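EvpC (PDB 3EAA) is a secreted protein of the type VI secretion system, of the Hcp family, whose six-subunit rings probably stack into the tube of the secretion machine. Local coordinates at residues T5-D10 with S55-T60; K23-L28 with D64-K69. All coordinates share one frame; numbering follows the deposited sequence.

How the contacts relate
From the N terminus the chain runs along strand 4-9 (T5-D10), turns back through K23-L28 on strand 25-27, then continues along strand 52-62 (S55-T60) into D64-K69 and the start of helix 67-76. Contact 1 closes the span from the first strand to the third of these elements, and contact 2 the span from the second to the fourth, so the two cross rather than nest. Their centres lie about 10 Å apart. Contact 1 joins the two β-sheets through their facing sides, while contact 2 lays the edge strand 25-27 against the approach to the helix. Probable backbone bonds T5 O to V27 N and T60 O to L28 N tie them together.

Contact 1: T5-D10 with S55-T60; sequences TYIKLD and SVLRVT
The interior of the Hcp β-barrel, where its two antiparallel sheets face each other, is bridged here by I7 of strand 4-9 and by L57 and V59 of strand 52-62. All three point inward and are buried, and one methyl group does the bridging: I7 CD1 lies 4.0 Å from L57 CD2 and also 3.9 Å from V59 CG2. I7 reaches this far because its chain is almost fully extended, with CG1 roughly opposite the backbone N (chi1 -156°) and chi2 at 178°, which carries CD1 well off the strand. L57 meets it tip to tip. V59 is approached at a slant, and its CG2 branch makes the touch. I7 and V59 are both β-branched and suit a strand; the extra CD1 of isoleucine supplies the reach, and L57 extends its branched end from the other side. The CA atoms of I7 and V59 are 9.1 Å apart, a spacing of sheets packed face to face and not of neighbouring strands. I7 also rests on L83 and I25, and both L57 and V59 press on F128, so the contact continues into apolar packing on either strand's own sheet. Alternation turns the next residues the other way: R58, between L57 and V59, pairs with D127, and the side chain of K8, after I7, touches W24. No hydrogen bond crosses between 5-10 and 55-60. Cohesion between these two segments therefore comes from dispersion and from the exclusion of water.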
ATOM      1  N   THR A   5      28.478   7.622  -4.854  1.00 11.15           N
ATOM      2  CA  THR A   5      28.521   8.127  -3.484  1.00 11.72           C
ATOM      3  C   THR A   5      29.498   7.376  -2.564  1.00 14.57           C
ATOM      4  O   THR A   5      29.439   6.152  -2.440  1.00 16.97           O
ATOM      5  CB  THR A   5      27.127   8.060  -2.858  1.00 10.31           C
ATOM      6  OG1 THR A   5      26.153   8.371  -3.848  1.00 10.29           O
ATOM      7  CG2 THR A   5      27.008   9.038  -1.697  1.00 14.40           C
ATOM      8  N   TYR A   6      30.384   8.116  -1.905  1.00 17.08           N
ATOM      9  CA  TYR A   6      31.303   7.521  -0.941  1.00 19.73           C
ATOM     10  C   TYR A   6      31.134   8.157   0.425  1.00 16.37           C
ATOM     11  O   TYR A   6      30.698   9.294   0.535  1.00 16.75           O
ATOM     12  CB  TYR A   6      32.761   7.680  -1.382  1.00 17.59           C
ATOM     13  CG  TYR A   6      33.044   7.334  -2.829  1.00 15.55           C
ATOM     14  CD1 TYR A   6      32.941   8.295  -3.825  1.00 22.28           C
ATOM     15  CD2 TYR A   6      33.436   6.054  -3.198  1.00 17.87           C
ATOM     16  CE1 TYR A   6      33.208   7.989  -5.152  1.00 24.37           C
ATOM     17  CE2 TYR A   6      33.704   5.737  -4.522  1.00 16.91           C
ATOM     18  CZ  TYR A   6      33.587   6.711  -5.492  1.00 18.46           C
ATOM     19  OH  TYR A   6      33.855   6.421  -6.812  1.00 21.92           O
ATOM     20  N   ILE A   7      31.511   7.430   1.467  1.00 24.03           N
ATOM     21  CA  ILE A   7      31.362   7.933   2.828  1.00 30.06           C
ATOM     22  C   ILE A   7      32.506   7.492   3.747  1.00 22.79           C
ATOM     23  O   ILE A   7      32.905   6.330   3.740  1.00 20.45           O
ATOM     24  CB  ILE A   7      30.007   7.514   3.428  1.00 29.60           C
ATOM     25  CG1 ILE A   7      29.601   8.471   4.547  1.00 22.57           C
ATOM     26  CG2 ILE A   7      30.043   6.066   3.919  1.00 28.96           C
ATOM     27  CD1 ILE A   7      28.265   8.148   5.152  1.00 25.62           C
ATOM     28  N   LYS A   8      33.021   8.429   4.540  1.00 22.28           N
ATOM     29  CA  LYS A   8      34.192   8.179   5.381  1.00 24.75           C
ATOM     30  C   LYS A   8      33.941   8.286   6.885  1.00 29.35           C
ATOM     31  O   LYS A   8      33.291   9.220   7.359  1.00 20.50           O
ATOM     32  CB  LYS A   8      35.333   9.117   5.006  1.00 29.44           C
ATOM     33  CG  LYS A   8      36.398   9.216   6.077  1.00 31.35           C
ATOM     34  CD  LYS A   8      37.579  10.031   5.591  1.00 39.49           C
ATOM     35  CE  LYS A   8      38.800   9.807   6.472  1.00 44.65           C
ATOM     36  NZ  LYS A   8      40.078  10.138   5.765  1.00 31.57           N
ATOM     37  N   LEU A   9      34.481   7.311   7.617  1.00 43.98           N
ATOM     38  CA  LEU A   9      34.389   7.243   9.073  1.00 25.01           C
ATOM     39  C   LEU A   9      35.780   7.148   9.662  1.00 28.18           C
ATOM     40  O   LEU A   9      36.656   6.485   9.104  1.00 29.14           O
ATOM     41  CB  LEU A   9      33.624   6.001   9.503  1.00 28.34           C
ATOM     42  CG  LEU A   9      32.111   6.028   9.674  1.00 32.62           C
ATOM     43  CD1 LEU A   9      31.581   4.616   9.507  1.00 27.44           C
ATOM     44  CD2 LEU A   9      31.725   6.586  11.032  1.00 18.60           C
ATOM     45  N   ASP A  10      35.971   7.795  10.805  1.00 33.46           N
ATOM     46  CA  ASP A  10      37.271   7.830  11.461  1.00 29.67           C
ATOM     47  C   ASP A  10      37.686   6.463  11.980  1.00 26.57           C
ATOM     48  O   ASP A  10      37.026   5.890  12.846  1.00 24.28           O
ATOM     49  CB  ASP A  10      37.261   8.856  12.589  1.00 33.96           C
ATOM     50  CG  ASP A  10      37.101  10.265  12.074  1.00 42.96           C
ATOM     51  OD1 ASP A  10      37.778  10.597  11.074  1.00 36.48           O
ATOM     52  OD2 ASP A  10      36.302  11.033  12.655  1.00 29.77           O
ATOM     53  N   SER A  55      17.159  15.556  10.281  1.00 19.65           N
ATOM     54  CA  SER A  55      16.983  14.120  10.236  1.00 25.25           C
ATOM     55  C   SER A  55      18.190  13.236  10.230  1.00 22.22           C
ATOM     56  O   SER A  55      19.239  13.656   9.924  1.00 21.71           O
ATOM     57  CB  SER A  55      16.022  13.696   9.139  1.00 16.36           C
ATOM     58  OG  SER A  55      16.670  13.320   7.997  1.00 17.23           O
ATOM     59  N   VAL A  56      18.038  11.990  10.603  1.00 18.59           N
ATOM     60  CA  VAL A  56      19.166  11.092  10.505  1.00 16.48           C
ATOM     61  C   VAL A  56      19.519  10.958   9.033  1.00 17.66           C
ATOM     62  O   VAL A  56      18.711  11.293   8.161  1.00 20.54           O
ATOM     63  CB  VAL A  56      18.815   9.727  11.097  1.00 14.93           C
ATOM     64  CG1 VAL A  56      20.026   8.839  11.125  1.00 17.58           C
ATOM     65  CG2 VAL A  56      18.262   9.902  12.501  1.00 12.09           C
ATOM     66  N   LEU A  57      20.736  10.502   8.759  1.00 16.77           N
ATOM     67  CA  LEU A  57      21.136  10.184   7.397  1.00 17.52           C
ATOM     68  C   LEU A  57      20.965   8.692   7.229  1.00 20.81           C
ATOM     69  O   LEU A  57      21.379   7.922   8.089  1.00 24.69           O
ATOM     70  CB  LEU A  57      22.594  10.554   7.168  1.00 18.01           C
ATOM     71  CG  LEU A  57      23.215  10.013   5.881  1.00 16.39           C
ATOM     72  CD1 LEU A  57      22.930  10.932   4.713  1.00 21.29           C
ATOM     73  CD2 LEU A  57      24.707   9.838   6.044  1.00 15.36           C
ATOM     74  N   ARG A  58      20.336   8.277   6.135  1.00 23.08           N
ATOM     75  CA  ARG A  58      20.078   6.860   5.918  1.00 23.19           C
ATOM     76  C   ARG A  58      20.924   6.315   4.795  1.00 21.03           C
ATOM     77  O   ARG A  58      20.660   6.551   3.620  1.00 25.32           O
ATOM     78  CB  ARG A  58      18.612   6.612   5.582  1.00 26.72           C
ATOM     79  CG  ARG A  58      17.676   6.853   6.724  1.00 35.95           C
ATOM     80  CD  ARG A  58      16.351   6.202   6.463  1.00 35.38           C
ATOM     81  NE  ARG A  58      16.343   4.800   6.850  1.00 23.87           N
ATOM     82  CZ  ARG A  58      15.225   4.112   7.048  1.00 57.51           C
ATOM     83  NH1 ARG A  58      14.053   4.715   6.890  1.00 67.40           N
ATOM     84  NH2 ARG A  58      15.271   2.833   7.403  1.00 57.16           N
ATOM     85  N   VAL A  59      21.930   5.548   5.155  1.00 14.80           N
ATOM     86  CA  VAL A  59      22.827   5.049   4.142  1.00 17.30           C
ATOM     87  C   VAL A  59      22.411   3.667   3.670  1.00 12.34           C
ATOM     88  O   VAL A  59      21.920   2.862   4.444  1.00 14.93           O
ATOM     89  CB  VAL A  59      24.279   5.078   4.638  1.00 16.17           C
ATOM     90  CG1 VAL A  59      25.112   4.007   3.950  1.00 19.91           C
ATOM     91  CG2 VAL A  59      24.855   6.451   4.402  1.00 13.90           C
ATOM     92  N   THR A  60      22.590   3.413   2.382  1.00 11.54           N
ATOM     93  CA  THR A  60      22.409   2.076   1.844  1.00 20.17           C
ATOM     94  C   THR A  60      23.696   1.611   1.169  1.00 16.64           C
ATOM     95  O   THR A  60      24.342   2.376   0.461  1.00 13.75           O
ATOM     96  CB  THR A  60      21.233   2.006   0.852  1.00 19.11           C
ATOM     97  OG1 THR A  60      20.047   2.479   1.494  1.00 33.32           O
ATOM     98  CG2 THR A  60      20.999   0.582   0.401  1.00 22.38           C
TER

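Contact 2: K23-L28 with D64-K69; sequences KWIEVL and DCASVK
The flat group of this contact is the carboxylate of D64, and I25 meets it through a methyl that comes at the OD2 end, tilted off the carboxylate plane, neither squarely over a face nor in line with the edge. I25 CG2 lies 4.1 Å from D64 OD2, with the two side chains crossing at about a right angle. The polar partners described here meet the other oxygen, OD1. A66 N donates to D64 OD1 at 3.0 Å, arriving on the anti side and 28° out of the carboxylate plane, and S67 N adds a weak bond to the same oxygen. K61 NZ also forms a salt bridge to OD1, which probably favours the negative charge of D64. The bond from A66 closes an Asx turn, a capping arrangement ahead of helix 67-76. Aspartate suits the place because its short side chain can fold back onto the N-H groups that follow it: chi1 of 37° sets CG between the backbone N and the carbonyl carbon.

I25 divides its two branches between two partners. With CG1 beside its own backbone N (chi1 -68°), that branch meets the methyl of A66, CG1 to CB at 3.9 Å, while CG2 faces the aspartate. A66 has only this one carbon to offer, so the turn can come close to the strand; the CA atoms of I25 and A66 are 7.4 Å apart. Around the contact, strand 25-27 is the outermost of its sheet within the chain and pairs with strand 4-9, while I25 also touches K61 at the end of strand 52-62. In the first turn of the helix, V68 packs on W135 and K69 forms a salt bridge with E153, both of a neighbouring subunit, so the helix that D64 caps belongs to the interface between subunits.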
ATOM      1  N   LYS A  23      39.832   2.985   0.225  1.00 21.76           N
ATOM      2  CA  LYS A  23      39.337   2.321   1.432  1.00 27.24           C
ATOM      3  C   LYS A  23      38.110   3.005   2.062  1.00 32.39           C
ATOM      4  O   LYS A  23      37.670   2.639   3.156  1.00 23.87           O
ATOM      5  CB  LYS A  23      40.465   2.146   2.458  1.00 36.07           C
ATOM      6  CG  LYS A  23      41.471   1.060   2.082  1.00 37.48           C
ATOM      7  CD  LYS A  23      42.793   1.179   2.849  1.00 55.76           C
ATOM      8  CE  LYS A  23      42.863   0.236   4.050  1.00 57.02           C
ATOM      9  NZ  LYS A  23      44.270  -0.025   4.482  1.00 26.50           N
ATOM     10  N   TRP A  24      37.557   3.993   1.365  1.00 32.89           N
ATOM     11  CA  TRP A  24      36.291   4.586   1.764  1.00 23.66           C
ATOM     12  C   TRP A  24      35.206   3.539   1.653  1.00 25.01           C
ATOM     13  O   TRP A  24      35.420   2.489   1.057  1.00 28.82           O
ATOM     14  CB  TRP A  24      35.937   5.727   0.824  1.00 30.33           C
ATOM     15  CG  TRP A  24      36.605   7.000   1.140  1.00 31.83           C
ATOM     16  CD1 TRP A  24      37.942   7.214   1.256  1.00 31.37           C
ATOM     17  CD2 TRP A  24      35.969   8.261   1.363  1.00 36.74           C
ATOM     18  NE1 TRP A  24      38.180   8.533   1.548  1.00 39.29           N
ATOM     19  CE2 TRP A  24      36.987   9.197   1.618  1.00 27.38           C
ATOM     20  CE3 TRP A  24      34.634   8.686   1.377  1.00 33.64           C
ATOM     21  CZ2 TRP A  24      36.716  10.537   1.883  1.00 22.25           C
ATOM     22  CZ3 TRP A  24      34.369  10.018   1.641  1.00 24.55           C
ATOM     23  CH2 TRP A  24      35.404  10.926   1.889  1.00 26.79           C
ATOM     24  N   ILE A  25      34.032   3.837   2.201  1.00 22.64           N
ATOM     25  CA  ILE A  25      32.882   2.953   2.057  1.00 22.49           C
ATOM     26  C   ILE A  25      32.033   3.366   0.862  1.00 25.17           C
ATOM     27  O   ILE A  25      31.535   4.489   0.809  1.00 23.78           O
ATOM     28  CB  ILE A  25      31.976   2.973   3.306  1.00 30.05           C
ATOM     29  CG1 ILE A  25      32.669   2.333   4.511  1.00 21.88           C
ATOM     30  CG2 ILE A  25      30.651   2.279   3.011  1.00 25.54           C
ATOM     31  CD1 ILE A  25      33.567   3.301   5.277  1.00 38.50           C
ATOM     32  N   GLU A  26      31.864   2.452  -0.089  1.00 16.73           N
ATOM     33  CA  GLU A  26      31.012   2.689  -1.249  1.00 19.13           C
ATOM     34  C   GLU A  26      29.532   2.610  -0.871  1.00 22.36           C
ATOM     35  O   GLU A  26      29.081   1.632  -0.271  1.00 17.20           O
ATOM     36  CB  GLU A  26      31.339   1.697  -2.377  1.00 23.47           C
ATOM     37  CG  GLU A  26      32.697   1.933  -3.054  1.00 35.09           C
ATOM     38  CD  GLU A  26      32.934   1.025  -4.255  1.00 43.56           C
ATOM     39  OE1 GLU A  26      32.222   0.001  -4.369  1.00 30.87           O
ATOM     40  OE2 GLU A  26      33.828   1.336  -5.084  1.00 30.11           O
ATOM     41  N   VAL A  27      28.773   3.647  -1.218  1.00 20.63           N
ATOM     42  CA  VAL A  27      27.359   3.693  -0.847  1.00 20.35           C
ATOM     43  C   VAL A  27      26.462   3.974  -2.038  1.00 14.62           C
ATOM     44  O   VAL A  27      26.842   4.692  -2.960  1.00 18.91           O
ATOM     45  CB  VAL A  27      27.081   4.716   0.292  1.00 17.24           C
ATOM     46  CG1 VAL A  27      27.994   5.911   0.168  1.00 25.90           C
ATOM     47  CG2 VAL A  27      25.627   5.145   0.291  1.00 14.55           C
ATOM     48  N   LEU A  28      25.269   3.390  -2.006  1.00 15.46           N
ATOM     49  CA  LEU A  28      24.271   3.590  -3.050  1.00 20.59           C
ATOM     50  C   LEU A  28      23.413   4.837  -2.823  1.00 23.89           C
ATOM     51  O   LEU A  28      23.523   5.816  -3.560  1.00 46.78           O
ATOM     52  CB  LEU A  28      23.386   2.365  -3.129  1.00 18.50           C
ATOM     53  CG  LEU A  28      24.284   1.138  -3.054  1.00 15.17           C
ATOM     54  CD1 LEU A  28      23.465  -0.142  -2.938  1.00 21.37           C
ATOM     55  CD2 LEU A  28      25.183   1.128  -4.283  1.00 18.24           C
ATOM     56  N   ASP A  64      30.454  -5.089   3.396  1.00 20.74           N
ATOM     57  CA  ASP A  64      31.862  -5.010   3.097  1.00 32.34           C
ATOM     58  C   ASP A  64      32.653  -5.270   4.362  1.00 24.50           C
ATOM     59  O   ASP A  64      32.214  -5.996   5.251  1.00 17.33           O
ATOM     60  CB  ASP A  64      32.201  -3.651   2.496  1.00 21.05           C
ATOM     61  CG  ASP A  64      31.408  -2.548   3.116  1.00 18.85           C
ATOM     62  OD1 ASP A  64      31.353  -2.509   4.360  1.00 26.38           O
ATOM     63  OD2 ASP A  64      30.843  -1.726   2.368  1.00 11.08           O
ATOM     64  N   CYS A  65      33.827  -4.670   4.423  1.00 22.56           N
ATOM     65  CA  CYS A  65      34.735  -4.859   5.530  1.00 28.58           C
ATOM     66  C   CYS A  65      34.341  -3.947   6.676  1.00 22.55           C
ATOM     67  O   CYS A  65      34.891  -4.042   7.771  1.00 22.35           O
ATOM     68  CB  CYS A  65      36.139  -4.500   5.074  1.00 26.43           C
ATOM     69  SG  CYS A  65      36.176  -2.933   4.208  1.00 42.43           S
ATOM     70  N   ALA A  66      33.404  -3.044   6.417  1.00 13.28           N
ATOM     71  CA  ALA A  66      33.017  -2.087   7.437  1.00 18.33           C
ATOM     72  C   ALA A  66      31.849  -2.627   8.230  1.00 16.83           C
ATOM     73  O   ALA A  66      31.626  -2.226   9.371  1.00 12.65           O
ATOM     74  CB  ALA A  66      32.664  -0.767   6.814  1.00 29.41           C
ATOM     75  N   SER A  67      31.117  -3.547   7.610  1.00 13.42           N
ATOM     76  CA  SER A  67      29.952  -4.154   8.231  1.00 13.39           C
ATOM     77  C   SER A  67      30.165  -4.400   9.712  1.00 14.81           C
ATOM     78  O   SER A  67      29.492  -3.802  10.549  1.00 12.35           O
ATOM     79  CB  SER A  67      29.616  -5.470   7.545  1.00 17.49           C
ATOM     80  OG  SER A  67      29.587  -5.295   6.146  1.00 35.11           O
ATOM     81  N   VAL A  68      31.114  -5.273  10.035  1.00 17.00           N
ATOM     82  CA  VAL A  68      31.293  -5.703  11.414  1.00 13.13           C
ATOM     83  C   VAL A  68      31.444  -4.520  12.359  1.00 12.65           C
ATOM     84  O   VAL A  68      30.874  -4.512  13.448  1.00 13.28           O
ATOM     85  CB  VAL A  68      32.469  -6.667  11.570  1.00 17.35           C
ATOM     86  CG1 VAL A  68      32.744  -6.921  13.041  1.00 20.79           C
ATOM     87  CG2 VAL A  68      32.166  -7.972  10.865  1.00 20.22           C
ATOM     88  N   LYS A  69      32.189  -3.510  11.932  1.00 13.43           N
ATOM     89  CA  LYS A  69      32.411  -2.333  12.762  1.00 15.08           C
ATOM     90  C   LYS A  69      31.117  -1.542  12.874  1.00 14.96           C
ATOM     91  O   LYS A  69      30.805  -0.962  13.913  1.00 11.55           O
ATOM     92  CB  LYS A  69      33.507  -1.468  12.155  1.00 21.55           C
ATOM     93  CG  LYS A  69      34.681  -2.274  11.583  1.00 24.84           C
ATOM     94  CD  LYS A  69      35.906  -2.275  12.508  1.00 44.79           C
ATOM     95  CE  LYS A  69      36.062  -3.549  13.335  1.00 16.59           C
ATOM     96  NZ  LYS A  69      35.431  -3.452  14.673  1.00 24.99           N
TER